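PDB 6ICN: methylxanthine N1-demethylase NdmA from Pseudomonas putida, which removes the N1-methyl group of caffeine as a Rieske-type non-heme iron oxygenase, giving theobromine and formaldehyde in the first step of caffeine degradation. Local coordinates for residues 28-39 and 55-66. Residues are numbered along the deposited sequence; the frame is centred on the assembly and turned at random.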
# COMPACT_ATOMS: atom_id res chain seq x y z
N ARG A 28 -38.20 -3.01 -8.36
CA ARG A 28 -37.42 -2.04 -9.12
C ARG A 28 -37.75 -2.05 -10.59
O ARG A 28 -37.22 -1.21 -11.33
CB ARG A 28 -35.92 -2.32 -8.94
CG ARG A 28 -35.49 -2.34 -7.47
CD ARG A 28 -34.07 -1.71 -7.30
NE ARG A 28 -34.16 -0.34 -6.83
CZ ARG A 28 -33.18 0.55 -6.92
NH1 ARG A 28 -33.33 1.81 -6.44
NH2 ARG A 28 -32.03 0.22 -7.50
N GLU A 29 -38.58 -2.98 -11.04
CA GLU A 29 -38.83 -3.12 -12.47
C GLU A 29 -39.34 -1.82 -13.07
O GLU A 29 -38.94 -1.44 -14.18
CB GLU A 29 -39.82 -4.27 -12.69
CG GLU A 29 -40.31 -4.42 -14.11
CD GLU A 29 -39.32 -5.11 -15.02
OE1 GLU A 29 -38.29 -5.65 -14.52
OE2 GLU A 29 -39.57 -5.14 -16.25
N TYR A 30 -40.19 -1.10 -12.34
CA TYR A 30 -40.80 0.10 -12.89
C TYR A 30 -39.75 1.16 -13.24
O TYR A 30 -39.95 1.95 -14.16
CB TYR A 30 -41.86 0.66 -11.93
CG TYR A 30 -41.35 1.55 -10.81
CD1 TYR A 30 -40.74 1.00 -9.68
CD2 TYR A 30 -41.51 2.92 -10.86
CE1 TYR A 30 -40.28 1.82 -8.66
CE2 TYR A 30 -41.07 3.75 -9.84
CZ TYR A 30 -40.44 3.18 -8.75
OH TYR A 30 -39.99 4.00 -7.73
N LEU A 31 -38.61 1.17 -12.54
CA LEU A 31 -37.57 2.15 -12.84
C LEU A 31 -36.95 1.97 -14.22
O LEU A 31 -36.38 2.93 -14.75
CB LEU A 31 -36.47 2.10 -11.76
CG LEU A 31 -36.96 2.52 -10.37
CD1 LEU A 31 -35.85 2.31 -9.32
CD2 LEU A 31 -37.39 3.97 -10.38
N ARG A 32 -37.05 0.77 -14.81
CA ARG A 32 -36.49 0.54 -16.14
C ARG A 32 -37.17 1.38 -17.21
O ARG A 32 -36.60 1.58 -18.28
CB ARG A 32 -36.59 -0.95 -16.51
CG ARG A 32 -35.83 -1.89 -15.57
CD ARG A 32 -36.08 -3.37 -15.88
NE ARG A 32 -35.74 -3.72 -17.26
CZ ARG A 32 -34.56 -4.18 -17.64
NH1 ARG A 32 -33.60 -4.36 -16.73
NH2 ARG A 32 -34.33 -4.47 -18.92
N HIS A 33 -38.36 1.91 -16.92
CA HIS A 33 -39.10 2.68 -17.92
C HIS A 33 -38.66 4.13 -18.01
O HIS A 33 -39.12 4.83 -18.92
CB HIS A 33 -40.61 2.60 -17.61
CG HIS A 33 -41.16 1.24 -17.86
ND1 HIS A 33 -41.76 0.90 -19.05
CD2 HIS A 33 -41.14 0.11 -17.11
CE1 HIS A 33 -42.11 -0.37 -19.02
NE2 HIS A 33 -41.75 -0.87 -17.85
N PHE A 34 -37.80 4.61 -17.11
CA PHE A 34 -37.33 5.98 -17.13
C PHE A 34 -35.96 6.08 -17.81
O PHE A 34 -35.23 5.09 -17.93
CB PHE A 34 -37.21 6.55 -15.72
CG PHE A 34 -38.54 6.71 -15.03
CD1 PHE A 34 -39.35 7.79 -15.34
CD2 PHE A 34 -38.94 5.80 -14.06
CE1 PHE A 34 -40.59 7.95 -14.70
CE2 PHE A 34 -40.17 5.96 -13.42
CZ PHE A 34 -40.98 7.04 -13.74
N TRP A 35 -35.65 7.28 -18.27
CA TRP A 35 -34.29 7.61 -18.71
C TRP A 35 -33.41 7.86 -17.50
O TRP A 35 -33.76 8.64 -16.61
CB TRP A 35 -34.31 8.87 -19.58
CG TRP A 35 -35.02 8.69 -20.90
CD1 TRP A 35 -36.38 8.83 -21.14
CD2 TRP A 35 -34.43 8.36 -22.17
NE1 TRP A 35 -36.65 8.59 -22.47
CE2 TRP A 35 -35.47 8.30 -23.12
CE3 TRP A 35 -33.12 8.10 -22.59
CZ2 TRP A 35 -35.24 8.01 -24.47
CZ3 TRP A 35 -32.90 7.80 -23.92
CH2 TRP A 35 -33.95 7.78 -24.85
N HIS A 36 -32.23 7.23 -17.49
CA HIS A 36 -31.26 7.46 -16.44
C HIS A 36 -29.92 7.83 -17.06
O HIS A 36 -29.52 7.23 -18.06
CB HIS A 36 -31.07 6.21 -15.56
CG HIS A 36 -32.33 5.72 -14.92
ND1 HIS A 36 -32.89 6.33 -13.82
CD2 HIS A 36 -33.12 4.66 -15.22
CE1 HIS A 36 -33.99 5.68 -13.48
NE2 HIS A 36 -34.16 4.66 -14.31
N PRO A 37 -29.17 8.75 -16.44
CA PRO A 37 -27.82 9.07 -16.93
C PRO A 37 -26.88 7.95 -16.53
O PRO A 37 -26.99 7.40 -15.43
CB PRO A 37 -27.48 10.37 -16.21
CG PRO A 37 -28.20 10.22 -14.86
CD PRO A 37 -29.47 9.42 -15.16
N VAL A 38 -25.94 7.62 -17.41
CA VAL A 38 -24.99 6.56 -17.09
C VAL A 38 -23.55 7.04 -17.10
O VAL A 38 -22.71 6.40 -16.44
CB VAL A 38 -25.16 5.35 -18.02
CG1 VAL A 38 -26.55 4.73 -17.80
CG2 VAL A 38 -24.94 5.74 -19.51
N CYS A 39 -23.25 8.13 -17.78
CA CYS A 39 -21.90 8.66 -17.83
C CYS A 39 -21.97 10.06 -18.40
O CYS A 39 -22.99 10.45 -18.99
CB CYS A 39 -20.98 7.77 -18.67
SG CYS A 39 -21.40 7.68 -20.45
N LEU A 55 -17.36 2.23 -23.73
CA LEU A 55 -17.28 2.41 -22.29
C LEU A 55 -18.29 1.48 -21.64
O LEU A 55 -19.47 1.50 -21.99
CB LEU A 55 -17.58 3.88 -21.90
CG LEU A 55 -17.79 4.15 -20.40
CD1 LEU A 55 -16.47 3.86 -19.66
CD2 LEU A 55 -18.30 5.58 -20.11
N ALA A 56 -17.83 0.66 -20.68
CA ALA A 56 -18.73 -0.15 -19.87
C ALA A 56 -19.45 0.73 -18.84
O ALA A 56 -18.81 1.52 -18.14
CB ALA A 56 -17.96 -1.26 -19.15
N VAL A 57 -20.77 0.56 -18.74
CA VAL A 57 -21.57 1.22 -17.72
C VAL A 57 -22.53 0.19 -17.13
O VAL A 57 -22.75 -0.89 -17.70
CB VAL A 57 -22.36 2.43 -18.26
CG1 VAL A 57 -21.40 3.45 -18.89
CG2 VAL A 57 -23.41 1.97 -19.28
N LYS A 58 -23.08 0.51 -15.96
CA LYS A 58 -24.01 -0.36 -15.26
C LYS A 58 -25.21 0.46 -14.81
O LYS A 58 -25.05 1.56 -14.27
CB LYS A 58 -23.36 -1.05 -14.04
CG LYS A 58 -24.33 -1.97 -13.31
CD LYS A 58 -23.66 -2.63 -12.09
CE LYS A 58 -22.85 -3.84 -12.48
NZ LYS A 58 -22.26 -4.48 -11.27
N LEU A 59 -26.40 -0.08 -15.05
CA LEU A 59 -27.65 0.62 -14.78
C LEU A 59 -28.65 -0.41 -14.31
O LEU A 59 -28.90 -1.38 -15.02
CB LEU A 59 -28.14 1.34 -16.04
CG LEU A 59 -29.57 1.86 -15.95
CD1 LEU A 59 -29.66 2.92 -14.87
CD2 LEU A 59 -29.96 2.47 -17.30
N LEU A 60 -29.19 -0.21 -13.10
CA LEU A 60 -30.16 -1.15 -12.52
C LEU A 60 -29.68 -2.60 -12.63
O LEU A 60 -30.43 -3.50 -13.01
CB LEU A 60 -31.54 -0.98 -13.17
CG LEU A 60 -32.13 0.40 -12.92
CD1 LEU A 60 -33.31 0.72 -13.87
CD2 LEU A 60 -32.57 0.52 -11.47
N ASN A 61 -28.39 -2.80 -12.34
CA ASN A 61 -27.69 -4.09 -12.36
C ASN A 61 -27.53 -4.70 -13.76
O ASN A 61 -27.13 -5.86 -13.87
CB ASN A 61 -28.37 -5.12 -11.45
CG ASN A 61 -27.36 -5.97 -10.68
OD1 ASN A 61 -26.24 -5.54 -10.39
ND2 ASN A 61 -27.75 -7.20 -10.37
N GLU A 62 -27.82 -3.95 -14.83
CA GLU A 62 -27.54 -4.39 -16.18
C GLU A 62 -26.15 -3.93 -16.61
O GLU A 62 -25.82 -2.75 -16.45
CB GLU A 62 -28.57 -3.81 -17.15
CG GLU A 62 -29.98 -4.26 -16.87
CD GLU A 62 -30.36 -5.48 -17.68
OE1 GLU A 62 -29.46 -6.24 -18.10
OE2 GLU A 62 -31.57 -5.68 -17.91
N GLN A 63 -25.36 -4.83 -17.19
CA GLN A 63 -24.05 -4.48 -17.72
C GLN A 63 -24.21 -4.07 -19.18
O GLN A 63 -24.56 -4.90 -20.02
CB GLN A 63 -23.08 -5.65 -17.59
CG GLN A 63 -22.85 -6.08 -16.16
CD GLN A 63 -21.81 -7.17 -16.07
OE1 GLN A 63 -20.62 -6.89 -16.09
NE2 GLN A 63 -22.24 -8.41 -15.98
N LEU A 64 -23.95 -2.80 -19.46
CA LEU A 64 -24.15 -2.23 -20.78
C LEU A 64 -22.84 -1.66 -21.32
O LEU A 64 -21.88 -1.45 -20.58
CB LEU A 64 -25.20 -1.12 -20.72
CG LEU A 64 -26.52 -1.45 -20.01
CD1 LEU A 64 -27.41 -0.23 -19.92
CD2 LEU A 64 -27.22 -2.62 -20.70
N VAL A 65 -22.81 -1.40 -22.63
CA VAL A 65 -21.68 -0.73 -23.26
C VAL A 65 -22.22 0.42 -24.10
O VAL A 65 -23.23 0.27 -24.80
CB VAL A 65 -20.85 -1.72 -24.10
CG1 VAL A 65 -21.73 -2.41 -25.17
CG2 VAL A 65 -19.64 -1.03 -24.71
N VAL A 66 -21.55 1.57 -24.01
CA VAL A 66 -21.89 2.76 -24.78
C VAL A 66 -20.77 3.04 -25.77
O VAL A 66 -19.58 2.91 -25.42
CB VAL A 66 -22.12 3.98 -23.88
CG1 VAL A 66 -22.31 5.25 -24.70
CG2 VAL A 66 -23.36 3.76 -22.98
O HOH W 1 -33.14 -4.00 -13.93
O HOH W 2 -23.23 3.85 -14.87
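V38 packs against V57 and L59 inside the Rieske-domain sheet, six antiparallel strands curled so that the outermost, 35-39 and 55-59, face each other; 62-66 pairs with 55-59 as a hairpin. No direct backbone hydrogen bond joins the two outer strands; side chains pack between them, and a water donates to V38 O and K58 O. This is the tight part: CB of V38 sits 4.0 Å from CG2 of V57, CG1 of V38 meets CD2 of L59, and CB of C39 touches CD2 of L55. L59, with CG anti to the backbone N (chi1 168°), sends CD1 to within 3.6 Å of H36 CB. At the type I' turn, L60 CD1 lies against L31 CB and R32 CG.

The turn end is looser, polar and partly open to solvent. E62, whose OE1 pairs with R77, makes a salt bridge to R32: R32 NH1 reaches the anti lone pair of E62 OE2 at 2.7 Å, while NH2 adds a weak bond to that oxygen. A water accepts from R32 NH1 and donates to L60 O. An alanine in place of R32 would probably leave OE2 without this charged mate, break the water link and uncover L60. NH1 holds OE2 nearly in the guanidinium plane, 9° out.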